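Local coordinates for coenzyme A transferase (Yersinia pestis, PDB 3S8D), which probably transfers coenzyme A from an acyl-CoA thioester to a carboxylate such as acetate, at residues P185-E190 against P310-R315; H262-N267 against V292-M297; K284-G289 against I326-N331; Y319-H324 against Q363-R368. One frame throughout, in Å; residues are numbered along the deposited sequence.

Contact 1 (P185-E190 against P310-R315); sequences PRVQGE and PAIFSR
A single beta bridge between G189 and S314 joins the loop 185-190, from the N-terminal half of the chain, to the short strand 312-314, which pairs with strand 291-293 of the other half. Two backbone bonds flank the glycine: S314 N donates to Q188 O at 2.9 Å, and E190 N donates to S314 O, also at 2.9 Å. G189 CA lies over the centre of the F313 ring, 3.7 Å from its centroid, in a CH-pi contact, and the lack of a side chain leaves room for S314 OG, 3.3 Å from G189 CA, which has its partner in N163. Q188 CG approaches the same ring obliquely, 4.0 Å from F313 CD1. At the end of the bridge, E190 swings CG trans to its own nitrogen (chi1 -178°) and reaches R315 with an extended chain. There OE1 alone takes both bonds, from R315 NH2 at 2.8 Å and from R315 NE at 3.0 Å. Both nitrogens come from one face of the carboxylate, whose plane is turned 74° from the guanidinium. Because R315 NH1 also pairs with D287, the arginine sits between two carboxylates, which probably favours its positive charge and fixes the rotation of its planar group.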
loop_
_atom_site.group_PDB
_atom_site.type_symbol
_atom_site.label_atom_id
_atom_site.label_comp_id
_atom_site.label_asym_id
_atom_site.label_seq_id
_atom_site.Cartn_x
_atom_site.Cartn_y
_atom_site.Cartn_z
ATOM N N PRO A 185 18.217 27.887 -6.575
ATOM C CA PRO A 185 18.603 28.112 -5.176
ATOM C C PRO A 185 19.567 27.038 -4.674
ATOM O O PRO A 185 19.433 25.880 -5.065
ATOM C CB PRO A 185 17.268 28.038 -4.415
ATOM C CG PRO A 185 16.364 27.243 -5.297
ATOM C CD PRO A 185 16.783 27.577 -6.714
ATOM N N ARG A 186 20.532 27.440 -3.848
ATOM C CA ARG A 186 21.425 26.526 -3.140
ATOM C C ARG A 186 20.650 25.963 -1.939
ATOM O O ARG A 186 20.361 26.677 -0.976
ATOM C CB ARG A 186 22.692 27.260 -2.669
ATOM C CG ARG A 186 23.858 26.358 -2.235
ATOM C CD ARG A 186 25.007 27.200 -1.667
ATOM N NE ARG A 186 26.181 26.419 -1.255
ATOM C CZ ARG A 186 26.643 26.329 -0.001
ATOM N NH1 ARG A 186 26.023 26.967 0.996
ATOM N NH2 ARG A 186 27.731 25.597 0.264
ATOM N N VAL A 187 20.310 24.681 -2.017
ATOM C CA VAL A 187 19.392 24.058 -1.078
ATOM C C VAL A 187 20.084 22.935 -0.323
ATOM O O VAL A 187 20.633 22.001 -0.925
ATOM C CB VAL A 187 18.186 23.464 -1.821
ATOM C CG1 VAL A 187 17.341 22.572 -0.887
ATOM C CG2 VAL A 187 17.327 24.565 -2.454
ATOM N N GLN A 188 20.051 23.021 0.999
ATOM C CA GLN A 188 20.630 22.000 1.831
ATOM C C GLN A 188 19.735 20.756 1.824
ATOM O O GLN A 188 18.496 20.867 1.834
ATOM C CB GLN A 188 20.786 22.528 3.250
ATOM C CG GLN A 188 21.804 21.749 4.089
ATOM C CD GLN A 188 21.982 22.315 5.501
ATOM O OE1 GLN A 188 21.645 23.488 5.771
ATOM N NE2 GLN A 188 22.520 21.477 6.413
ATOM N N GLY A 189 20.366 19.578 1.817
ATOM C CA GLY A 189 19.641 18.323 1.807
ATOM C C GLY A 189 20.551 17.106 1.860
ATOM O O GLY A 189 21.759 17.182 1.622
ATOM N N GLU A 190 19.968 15.971 2.204
ATOM C CA GLU A 190 20.718 14.727 2.211
ATOM C C GLU A 190 21.156 14.430 0.779
ATOM O O GLU A 190 20.298 14.199 -0.106
ATOM C CB GLU A 190 19.841 13.579 2.715
ATOM C CG GLU A 190 20.567 12.247 2.789
ATOM C CD GLU A 190 19.637 11.070 3.096
ATOM O OE1 GLU A 190 18.446 11.296 3.423
ATOM O OE2 GLU A 190 20.107 9.912 3.001
ATOM N N PRO A 310 18.652 27.993 5.972
ATOM C CA PRO A 310 19.250 27.091 6.965
ATOM C C PRO A 310 18.249 26.117 7.637
ATOM O O PRO A 310 18.691 25.120 8.217
ATOM C CB PRO A 310 19.836 28.062 8.000
ATOM C CG PRO A 310 18.910 29.292 7.914
ATOM C CD PRO A 310 18.540 29.388 6.449
ATOM N N ALA A 311 16.946 26.397 7.576
ATOM C CA ALA A 311 15.946 25.534 8.248
ATOM C C ALA A 311 15.180 24.667 7.244
ATOM O O ALA A 311 14.077 24.169 7.514
ATOM C CB ALA A 311 14.972 26.361 9.094
ATOM N N ILE A 312 15.786 24.488 6.079
ATOM C CA ILE A 312 15.205 23.634 5.043
ATOM C C ILE A 312 16.164 22.507 4.664
ATOM O O ILE A 312 17.391 22.703 4.594
ATOM C CB ILE A 312 14.797 24.468 3.812
ATOM C CG1 ILE A 312 13.463 25.144 4.088
ATOM C CG2 ILE A 312 14.736 23.625 2.550
ATOM C CD1 ILE A 312 12.950 25.975 2.938
ATOM N N PHE A 313 15.609 21.322 4.443
ATOM C CA PHE A 313 16.439 20.157 4.185
ATOM C C PHE A 313 15.689 19.192 3.257
ATOM O O PHE A 313 14.698 18.554 3.646
ATOM C CB PHE A 313 16.797 19.487 5.514
ATOM C CG PHE A 313 17.963 18.538 5.431
ATOM C CD1 PHE A 313 19.261 19.024 5.431
ATOM C CD2 PHE A 313 17.769 17.165 5.383
ATOM C CE1 PHE A 313 20.336 18.173 5.379
ATOM C CE2 PHE A 313 18.857 16.292 5.323
ATOM C CZ PHE A 313 20.138 16.800 5.319
ATOM N N SER A 314 16.154 19.102 2.016
ATOM C CA SER A 314 15.539 18.197 1.062
ATOM C C SER A 314 16.052 16.793 1.344
ATOM O O SER A 314 17.194 16.612 1.783
ATOM C CB SER A 314 15.909 18.594 -0.361
ATOM O OG SER A 314 17.282 18.336 -0.566
ATOM N N ARG A 315 15.200 15.796 1.107
ATOM C CA ARG A 315 15.603 14.411 1.309
ATOM C C ARG A 315 15.157 13.592 0.119
ATOM O O ARG A 315 14.256 14.003 -0.632
ATOM C CB ARG A 315 15.101 13.854 2.676
ATOM C CG ARG A 315 15.617 14.714 3.893
ATOM C CD ARG A 315 15.781 13.994 5.246
ATOM N NE ARG A 315 16.822 12.973 5.232
ATOM C CZ ARG A 315 17.318 12.370 6.319
ATOM N NH1 ARG A 315 16.880 12.691 7.539
ATOM N NH2 ARG A 315 18.266 11.439 6.186
HETATM O O HOH W 1 18.665 24.716 2.146
#

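Contact 2 (H262-N267 against V292-M297)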
loop_
_atom_site.group_PDB
_atom_site.type_symbol
_atom_site.label_atom_id
_atom_site.label_comp_id
_atom_site.label_asym_id
_atom_site.label_seq_id
_atom_site.Cartn_x
_atom_site.Cartn_y
_atom_site.Cartn_z
ATOM N N HIS A 262 6.917 17.787 6.749
ATOM C CA HIS A 262 7.493 16.597 6.112
ATOM C C HIS A 262 6.578 16.306 4.929
ATOM O O HIS A 262 5.492 15.729 5.092
ATOM C CB HIS A 262 7.537 15.389 7.057
ATOM C CG HIS A 262 8.210 14.176 6.458
ATOM N ND1 HIS A 262 9.479 13.781 6.824
ATOM C CD2 HIS A 262 7.782 13.297 5.525
ATOM C CE1 HIS A 262 9.808 12.691 6.136
ATOM N NE2 HIS A 262 8.797 12.373 5.348
ATOM N N THR A 263 7.009 16.733 3.748
ATOM C CA THR A 263 6.115 16.824 2.611
ATOM C C THR A 263 6.843 16.265 1.384
ATOM O O THR A 263 8.068 16.313 1.306
ATOM C CB THR A 263 5.642 18.303 2.393
ATOM O OG1 THR A 263 4.587 18.368 1.421
ATOM C CG2 THR A 263 6.798 19.188 1.908
ATOM N N GLU A 264 6.094 15.705 0.446
ATOM C CA GLU A 264 6.693 15.207 -0.800
ATOM C C GLU A 264 7.161 16.421 -1.609
ATOM O O GLU A 264 8.338 16.533 -2.000
ATOM C CB GLU A 264 5.682 14.368 -1.616
ATOM C CG GLU A 264 6.178 13.949 -3.011
ATOM C CD GLU A 264 5.117 13.175 -3.835
ATOM O OE1 GLU A 264 4.713 13.652 -4.930
ATOM O OE2 GLU A 264 4.707 12.072 -3.404
ATOM N N VAL A 265 6.227 17.340 -1.829
ATOM C CA VAL A 265 6.516 18.549 -2.585
ATOM C C VAL A 265 6.457 19.806 -1.709
ATOM O O VAL A 265 5.448 20.072 -1.026
ATOM C CB VAL A 265 5.546 18.694 -3.759
ATOM C CG1 VAL A 265 5.917 19.888 -4.611
ATOM C CG2 VAL A 265 5.569 17.414 -4.589
ATOM N N LEU A 266 7.540 20.583 -1.738
ATOM C CA LEU A 266 7.499 21.891 -1.118
ATOM C C LEU A 266 6.793 22.901 -2.032
ATOM O O LEU A 266 7.240 23.183 -3.154
ATOM C CB LEU A 266 8.901 22.357 -0.740
ATOM C CG LEU A 266 8.932 23.546 0.227
ATOM C CD1 LEU A 266 8.159 23.256 1.524
ATOM C CD2 LEU A 266 10.381 23.912 0.518
ATOM N N ASN A 267 5.688 23.451 -1.538
ATOM C CA ASN A 267 4.872 24.365 -2.331
ATOM C C ASN A 267 4.837 25.785 -1.729
ATOM O O ASN A 267 5.215 25.987 -0.565
ATOM C CB ASN A 267 3.455 23.783 -2.532
ATOM C CG ASN A 267 2.584 23.886 -1.277
ATOM O OD1 ASN A 267 3.079 24.156 -0.184
ATOM N ND2 ASN A 267 1.277 23.671 -1.435
ATOM N N VAL A 292 11.217 19.186 5.678
ATOM C CA VAL A 292 11.692 18.160 4.774
ATOM C C VAL A 292 10.711 18.033 3.616
ATOM O O VAL A 292 9.490 18.007 3.801
ATOM C CB VAL A 292 11.905 16.817 5.517
ATOM C CG1 VAL A 292 12.207 15.655 4.534
ATOM C CG2 VAL A 292 13.037 16.973 6.545
ATOM N N PHE A 293 11.271 17.988 2.420
ATOM C CA PHE A 293 10.514 17.817 1.188
ATOM C C PHE A 293 11.432 17.005 0.253
ATOM O O PHE A 293 12.644 16.902 0.501
ATOM C CB PHE A 293 10.179 19.200 0.601
ATOM C CG PHE A 293 11.393 19.975 0.164
ATOM C CD1 PHE A 293 11.682 20.136 -1.190
ATOM C CD2 PHE A 293 12.281 20.497 1.103
ATOM C CE1 PHE A 293 12.829 20.828 -1.597
ATOM C CE2 PHE A 293 13.439 21.188 0.707
ATOM C CZ PHE A 293 13.714 21.359 -0.635
ATOM N N THR A 294 10.896 16.416 -0.806
ATOM C CA THR A 294 11.778 15.660 -1.701
ATOM C C THR A 294 11.988 16.387 -3.035
ATOM O O THR A 294 12.972 16.130 -3.738
ATOM C CB THR A 294 11.285 14.214 -1.935
ATOM O OG1 THR A 294 12.343 13.434 -2.525
ATOM C CG2 THR A 294 10.047 14.210 -2.831
ATOM N N PHE A 295 11.055 17.271 -3.388
ATOM C CA PHE A 295 11.332 18.270 -4.414
ATOM C C PHE A 295 10.411 19.473 -4.248
ATOM O O PHE A 295 9.451 19.430 -3.471
ATOM C CB PHE A 295 11.309 17.676 -5.830
ATOM C CG PHE A 295 9.939 17.384 -6.354
ATOM C CD1 PHE A 295 9.373 18.209 -7.321
ATOM C CD2 PHE A 295 9.214 16.277 -5.898
ATOM C CE1 PHE A 295 8.093 17.949 -7.827
ATOM C CE2 PHE A 295 7.934 16.007 -6.403
ATOM C CZ PHE A 295 7.374 16.849 -7.365
ATOM N N ALA A 296 10.733 20.562 -4.934
ATOM C CA ALA A 296 10.005 21.811 -4.744
ATOM C C ALA A 296 9.470 22.339 -6.066
ATOM O O ALA A 296 10.133 22.230 -7.105
ATOM C CB ALA A 296 10.891 22.854 -4.064
HETATM N N MSE A 297 8.258 22.889 -6.019
HETATM C CA MSE A 297 7.616 23.495 -7.177
HETATM C C MSE A 297 6.918 24.763 -6.712
HETATM O O MSE A 297 6.219 24.741 -5.687
HETATM C CB MSE A 297 6.569 22.548 -7.787
HETATM C CG MSE A 297 7.134 21.434 -8.655
HETATM SE SE MSE A 297 5.870 20.576 -9.644
HETATM C CE MSE A 297 4.638 20.279 -8.378
#
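V265 and F295 meet on one face of a two-stranded parallel pairing, while L266 and A296 meet on the other. V265 turns CG2 beside its own nitrogen, with CG1 trans to it (chi1 -175°); CG2 then comes 3.3 Å from F295 CE2, and CG1 lies above the same face of the ring, offset from its centre, and touches the selenomethionine methyl M297 CE. On the opposite side L266 carries CD2 over the centre of the F293 ring, 4.0 Å from its centroid in a CH-pi contact, and its CB packs 3.9 Å from A296 CB. Both phenylalanines hold CG between backbone nitrogen and carbonyl (chi1 65° and 75°), which sets the F293 ring against L266 and the F295 ring beside V265.

E264 O accepts from T294 N at 2.8 Å and from F295 N at 3.1 Å, interrupting the pairing, which resumes with L266 N donating to F295 O at 2.8 Å. The CB of E264, the residue seen covalently joined to coenzyme A, leaves the partner strand, and the extended chain lies beside T294, CG 3.9 Å from T294 CG2. The double acceptance holds the glutamate's carbonyl in place, while its OE2 is bonded by N321, outside this pairing.

Contact 3 (K284-G289 against I326-N331); sequences KTLDRG and IAQNDN
N329 OD1 receives two consecutive backbone N-H groups, from T285 at 2.8 Å and from L286 at 3.1 Å. The two bonds differ in form. L286 N lies in the amide's carbonyl plane and its hydrogen points almost straight at the oxygen (173°), whereas T285 N is tilted out of that plane and its bond is more bent, at 135°. One side-chain oxygen thus ties down the bend of the 284-289 loop. Its CG lies beside its own nitrogen (chi1 -72°), which turns the amide toward the facing loop. The other end of that amide, ND2, is buried with no polar partner in the model and rests 3.7 Å from K284 CD.

A water adds a second link between the loops: it lies 2.8 Å from T285 OG1 and accepts from D330 N at 2.9 Å. Farther out the contact becomes packing. T285 CB comes to 3.3 Å from Q328 O, and L286 sets CD1 against Q328 CB at 3.7 Å, the two side chains crossing at a slant. K284 runs past the asparagine and bends along its length to bring NZ to the carbonyls of I261 and R290.

Residues I326 to N329 form a type I beta turn that carries the chain from helix 323-326 into strand 332-337. The facing loop leads into strand 291-293. K284 and N329 both touch C237 of strand 237-240, while I326 packs on F366 of helix 364-372.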
loop_
_atom_site.group_PDB
_atom_site.type_symbol
_atom_site.label_atom_id
_atom_site.label_comp_id
_atom_site.label_asym_id
_atom_site.label_seq_id
_atom_site.Cartn_x
_atom_site.Cartn_y
_atom_site.Cartn_z
ATOM N N LYS A 284 8.812 17.776 15.707
ATOM C CA LYS A 284 9.135 16.580 14.922
ATOM C C LYS A 284 10.053 15.616 15.668
ATOM O O LYS A 284 10.891 16.027 16.450
ATOM C CB LYS A 284 9.739 16.945 13.562
ATOM C CG LYS A 284 8.774 17.676 12.659
ATOM C CD LYS A 284 9.022 17.348 11.200
ATOM C CE LYS A 284 10.422 17.710 10.742
ATOM N NZ LYS A 284 10.456 17.821 9.252
ATOM N N THR A 285 9.880 14.327 15.423
ATOM C CA THR A 285 10.798 13.329 15.952
ATOM C C THR A 285 12.022 13.187 15.021
ATOM O O THR A 285 13.169 13.120 15.477
ATOM C CB THR A 285 10.053 11.994 16.154
ATOM O OG1 THR A 285 9.055 12.172 17.173
ATOM C CG2 THR A 285 11.015 10.862 16.550
ATOM N N LEU A 286 11.774 13.180 13.717
ATOM C CA LEU A 286 12.832 13.105 12.713
ATOM C C LEU A 286 13.100 14.490 12.116
ATOM O O LEU A 286 12.163 15.290 11.953
ATOM C CB LEU A 286 12.419 12.157 11.594
ATOM C CG LEU A 286 12.108 10.723 12.018
ATOM C CD1 LEU A 286 11.802 9.907 10.772
ATOM C CD2 LEU A 286 13.284 10.109 12.815
ATOM N N ASP A 287 14.364 14.770 11.785
ATOM C CA ASP A 287 14.717 16.017 11.124
ATOM C C ASP A 287 14.197 17.205 11.921
ATOM O O ASP A 287 13.697 18.183 11.341
ATOM C CB ASP A 287 14.118 16.078 9.704
ATOM C CG ASP A 287 14.409 14.831 8.885
ATOM O OD1 ASP A 287 15.592 14.627 8.555
ATOM O OD2 ASP A 287 13.450 14.067 8.567
ATOM N N ARG A 288 14.290 17.122 13.245
ATOM C CA ARG A 288 13.754 18.191 14.080
ATOM C C ARG A 288 14.422 19.506 13.734
ATOM O O ARG A 288 15.639 19.560 13.550
ATOM C CB ARG A 288 13.947 17.895 15.565
ATOM C CG ARG A 288 13.392 18.970 16.450
ATOM C CD ARG A 288 13.792 18.742 17.874
ATOM N NE ARG A 288 12.921 17.767 18.515
ATOM C CZ ARG A 288 12.757 17.676 19.833
ATOM N NH1 ARG A 288 13.414 18.511 20.637
ATOM N NH2 ARG A 288 11.937 16.758 20.345
ATOM N N GLY A 289 13.615 20.559 13.635
ATOM C CA GLY A 289 14.105 21.875 13.284
ATOM C C GLY A 289 14.166 22.145 11.788
ATOM O O GLY A 289 14.389 23.282 11.383
ATOM N N ILE A 326 7.423 8.427 7.539
ATOM C CA ILE A 326 6.396 9.440 7.729
ATOM C C ILE A 326 5.706 9.273 9.085
ATOM O O ILE A 326 5.474 10.251 9.787
ATOM C CB ILE A 326 5.336 9.381 6.632
ATOM C CG1 ILE A 326 5.964 9.691 5.280
ATOM C CG2 ILE A 326 4.204 10.341 6.935
ATOM C CD1 ILE A 326 5.077 9.377 4.087
ATOM N N ALA A 327 5.391 8.029 9.448
ATOM C CA ALA A 327 4.677 7.752 10.695
ATOM C C ALA A 327 5.517 7.963 11.963
ATOM O O ALA A 327 4.994 7.879 13.074
ATOM C CB ALA A 327 4.136 6.345 10.676
ATOM N N GLN A 328 6.815 8.207 11.820
ATOM C CA GLN A 328 7.625 8.477 13.008
ATOM C C GLN A 328 7.381 9.867 13.603
ATOM O O GLN A 328 7.685 10.106 14.774
ATOM C CB GLN A 328 9.105 8.211 12.743
ATOM C CG GLN A 328 9.390 6.712 12.549
ATOM C CD GLN A 328 10.839 6.360 12.781
ATOM O OE1 GLN A 328 11.505 5.797 11.898
ATOM N NE2 GLN A 328 11.348 6.678 13.987
ATOM N N ASN A 329 6.812 10.773 12.805
ATOM C CA ASN A 329 6.422 12.086 13.320
ATOM C C ASN A 329 5.012 12.052 13.849
ATOM O O ASN A 329 4.099 11.581 13.176
ATOM C CB ASN A 329 6.575 13.187 12.256
ATOM C CG ASN A 329 8.025 13.510 11.973
ATOM O OD1 ASN A 329 8.844 13.530 12.899
ATOM N ND2 ASN A 329 8.362 13.746 10.699
ATOM N N ASP A 330 4.833 12.548 15.063
ATOM C CA ASP A 330 3.518 12.553 15.658
ATOM C C ASP A 330 2.618 13.594 14.981
ATOM O O ASP A 330 3.103 14.579 14.418
ATOM C CB ASP A 330 3.631 12.789 17.162
ATOM C CG ASP A 330 4.418 11.677 17.859
ATOM O OD1 ASP A 330 4.573 10.587 17.254
ATOM O OD2 ASP A 330 4.880 11.889 19.007
ATOM N N ASN A 331 1.310 13.344 15.001
ATOM C CA ASN A 331 0.341 14.306 14.486
ATOM C C ASN A 331 0.555 14.704 13.029
ATOM O O ASN A 331 0.236 15.830 12.628
ATOM C CB ASN A 331 0.350 15.551 15.364
ATOM C CG ASN A 331 0.066 15.228 16.809
ATOM O OD1 ASN A 331 -0.938 14.589 17.126
ATOM N ND2 ASN A 331 0.950 15.654 17.691
HETATM O O HOH W 2 6.928 13.868 16.665
#

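Contact 4 (Y319-H324 against Q363-R368)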
loop_
_atom_site.group_PDB
_atom_site.type_symbol
_atom_site.label_atom_id
_atom_site.label_comp_id
_atom_site.label_asym_id
_atom_site.label_seq_id
_atom_site.Cartn_x
_atom_site.Cartn_y
_atom_site.Cartn_z
ATOM N N TYR A 319 13.200 8.078 1.360
ATOM C CA TYR A 319 13.113 8.468 2.767
ATOM C C TYR A 319 11.781 9.190 2.991
ATOM O O TYR A 319 10.985 8.798 3.832
ATOM C CB TYR A 319 14.266 9.406 3.149
ATOM C CG TYR A 319 14.183 9.959 4.573
ATOM C CD1 TYR A 319 14.872 9.344 5.617
ATOM C CD2 TYR A 319 13.413 11.101 4.872
ATOM C CE1 TYR A 319 14.804 9.834 6.917
ATOM C CE2 TYR A 319 13.342 11.610 6.176
ATOM C CZ TYR A 319 14.040 10.966 7.195
ATOM O OH TYR A 319 13.971 11.439 8.488
ATOM N N VAL A 320 11.551 10.254 2.230
ATOM C CA VAL A 320 10.433 11.153 2.471
ATOM C C VAL A 320 9.071 10.453 2.349
ATOM O O VAL A 320 8.147 10.667 3.169
ATOM C CB VAL A 320 10.504 12.373 1.501
ATOM C CG1 VAL A 320 9.190 13.166 1.505
ATOM C CG2 VAL A 320 11.709 13.284 1.833
ATOM N N ASN A 321 8.939 9.621 1.321
ATOM C CA ASN A 321 7.658 9.011 1.008
ATOM C C ASN A 321 7.501 7.626 1.616
ATOM O O ASN A 321 6.575 6.897 1.277
ATOM C CB ASN A 321 7.476 8.944 -0.505
ATOM C CG ASN A 321 6.920 10.229 -1.079
ATOM O OD1 ASN A 321 7.547 11.286 -0.974
ATOM N ND2 ASN A 321 5.744 10.148 -1.691
ATOM N N ASP A 322 8.410 7.254 2.509
ATOM C CA ASP A 322 8.320 5.968 3.173
ATOM C C ASP A 322 7.355 6.070 4.352
ATOM O O ASP A 322 7.622 6.786 5.324
ATOM C CB ASP A 322 9.700 5.520 3.644
ATOM C CG ASP A 322 9.648 4.240 4.465
ATOM O OD1 ASP A 322 8.526 3.797 4.833
ATOM O OD2 ASP A 322 10.735 3.686 4.752
ATOM N N PRO A 323 6.229 5.342 4.274
ATOM C CA PRO A 323 5.188 5.450 5.309
ATOM C C PRO A 323 5.734 5.186 6.711
ATOM O O PRO A 323 5.236 5.772 7.695
ATOM C CB PRO A 323 4.179 4.356 4.932
ATOM C CG PRO A 323 4.444 4.046 3.463
ATOM C CD PRO A 323 5.914 4.334 3.243
ATOM N N HIS A 324 6.729 4.311 6.826
ATOM C CA HIS A 324 7.267 4.027 8.151
ATOM C C HIS A 324 8.003 5.237 8.710
ATOM O O HIS A 324 8.000 5.495 9.925
ATOM C CB HIS A 324 8.216 2.832 8.153
ATOM C CG HIS A 324 8.918 2.658 9.464
ATOM N ND1 HIS A 324 8.311 2.067 10.561
ATOM C CD2 HIS A 324 10.139 3.065 9.884
ATOM C CE1 HIS A 324 9.145 2.093 11.585
ATOM N NE2 HIS A 324 10.261 2.692 11.204
ATOM N N GLN A 363 0.931 10.185 -3.468
ATOM C CA GLN A 363 0.247 10.690 -2.284
ATOM C C GLN A 363 -0.256 9.551 -1.401
ATOM O O GLN A 363 -0.524 9.747 -0.216
ATOM C CB GLN A 363 -0.914 11.600 -2.684
ATOM C CG GLN A 363 -0.526 12.719 -3.639
ATOM C CD GLN A 363 0.060 12.203 -4.939
ATOM O OE1 GLN A 363 -0.315 11.134 -5.422
ATOM N NE2 GLN A 363 0.986 12.963 -5.514
ATOM N N LEU A 364 -0.383 8.363 -1.982
ATOM C CA LEU A 364 -0.847 7.197 -1.240
ATOM C C LEU A 364 0.111 6.876 -0.099
ATOM O O LEU A 364 -0.301 6.383 0.951
ATOM C CB LEU A 364 -0.992 5.988 -2.166
ATOM C CG LEU A 364 -1.489 4.699 -1.510
ATOM C CD1 LEU A 364 -2.787 4.944 -0.757
ATOM C CD2 LEU A 364 -1.662 3.599 -2.543
ATOM N N ASP A 365 1.391 7.159 -0.312
ATOM C CA ASP A 365 2.406 6.916 0.702
ATOM C C ASP A 365 2.085 7.721 1.955
ATOM O O ASP A 365 2.294 7.257 3.074
ATOM C CB ASP A 365 3.792 7.293 0.179
ATOM C CG ASP A 365 4.207 6.467 -1.021
ATOM O OD1 ASP A 365 3.946 5.246 -1.025
ATOM O OD2 ASP A 365 4.797 7.038 -1.962
ATOM N N PHE A 366 1.573 8.931 1.755
ATOM C CA PHE A 366 1.216 9.808 2.872
ATOM C C PHE A 366 -0.130 9.462 3.478
ATOM O O PHE A 366 -0.293 9.509 4.695
ATOM C CB PHE A 366 1.308 11.305 2.504
ATOM C CG PHE A 366 2.705 11.838 2.576
ATOM C CD1 PHE A 366 3.197 12.362 3.766
ATOM C CD2 PHE A 366 3.549 11.766 1.467
ATOM C CE1 PHE A 366 4.496 12.836 3.840
ATOM C CE2 PHE A 366 4.847 12.232 1.525
ATOM C CZ PHE A 366 5.332 12.771 2.699
ATOM N N VAL A 367 -1.089 9.122 2.629
ATOM C CA VAL A 367 -2.328 8.511 3.111
ATOM C C VAL A 367 -2.017 7.422 4.146
ATOM O O VAL A 367 -2.603 7.393 5.234
ATOM C CB VAL A 367 -3.158 7.939 1.948
ATOM C CG1 VAL A 367 -4.301 7.075 2.468
ATOM C CG2 VAL A 367 -3.707 9.067 1.090
ATOM N N ARG A 368 -1.066 6.546 3.831
ATOM C CA ARG A 368 -0.702 5.472 4.766
ATOM C C ARG A 368 0.066 5.994 5.977
ATOM O O ARG A 368 -0.254 5.640 7.126
ATOM C CB ARG A 368 0.120 4.396 4.067
ATOM C CG ARG A 368 -0.671 3.184 3.661
ATOM C CD ARG A 368 -0.976 3.210 2.197
ATOM N NE ARG A 368 0.108 2.669 1.376
ATOM C CZ ARG A 368 -0.071 1.783 0.388
ATOM N NH1 ARG A 368 -1.293 1.324 0.105
ATOM N NH2 ARG A 368 0.973 1.349 -0.323
#
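N321, D365 and P323 carry most of this contact, in which the kink between helices 317-320 and 323-326 meets the first turns of helix 364-372. N321 is the first residue to leave the helical path after V320. Its ND2 donates to D365 OD2 at 3.3 Å, a long but fairly straight bond (164°) that uses the oxygen's anti lone pair and lies close to the amide plane. The amide and carboxylate planes are nearly perpendicular, 86° apart. The main partner of the same ND2 is E264 OE2, D365 being the more distant one; D365 is placed as a second-shell residue and may help orient the amide.

Beside the amide stands F366. N321 OD1 meets the edge of its ring, 3.8 Å from CE2, again with the two planes nearly at right angles. The phenyl group leans back beside its own nitrogen (chi1 -81°), a turn that carries CZ to 4.1 Å from V320 CG1 and close to the V320 carbonyl. P323 packs on the D365 backbone, its CG 3.9 Å from D365 O, and its CB lies 4.2 Å from R368 CB. Just ahead of the proline, D322 is the N-cap of helix 323-326, its OD1 accepting from H324 N at 2.7 Å.

H324 stacks on H324 of the second subunit, which places the capped helix at the dimer interface. The arrangement probably lines part of the coenzyme A site: Q363, near the start of helix 364-372, is seen to bind coenzyme A, and N321 bonds E264, seen in covalent linkage with coenzyme A.

Contacts 2 and 4 hold E264, the glutamate seen in covalent linkage with coenzyme A, and its partner N321; contact 1 adjoins contact 2, and contact 3 lies farther out. The centres of contacts 2 and 4 are about 13 Å apart, and N321 ND2 lies 2.8 Å from E264 OE2; H262 NE2 and V320 O, also 2.8 Å apart, join the same two contacts. Contact 1 meets contact 2 through neighbouring strands 312-314 and 291-293, with R315 O 2.7 Å from T294 OG1. D287 of contact 3 links contacts 1 and 4, reaching R315 with OD1 and Y319 OH with OD2, the latter at 2.7 Å. Contact 3 itself lies away from the known ligand-binding residues.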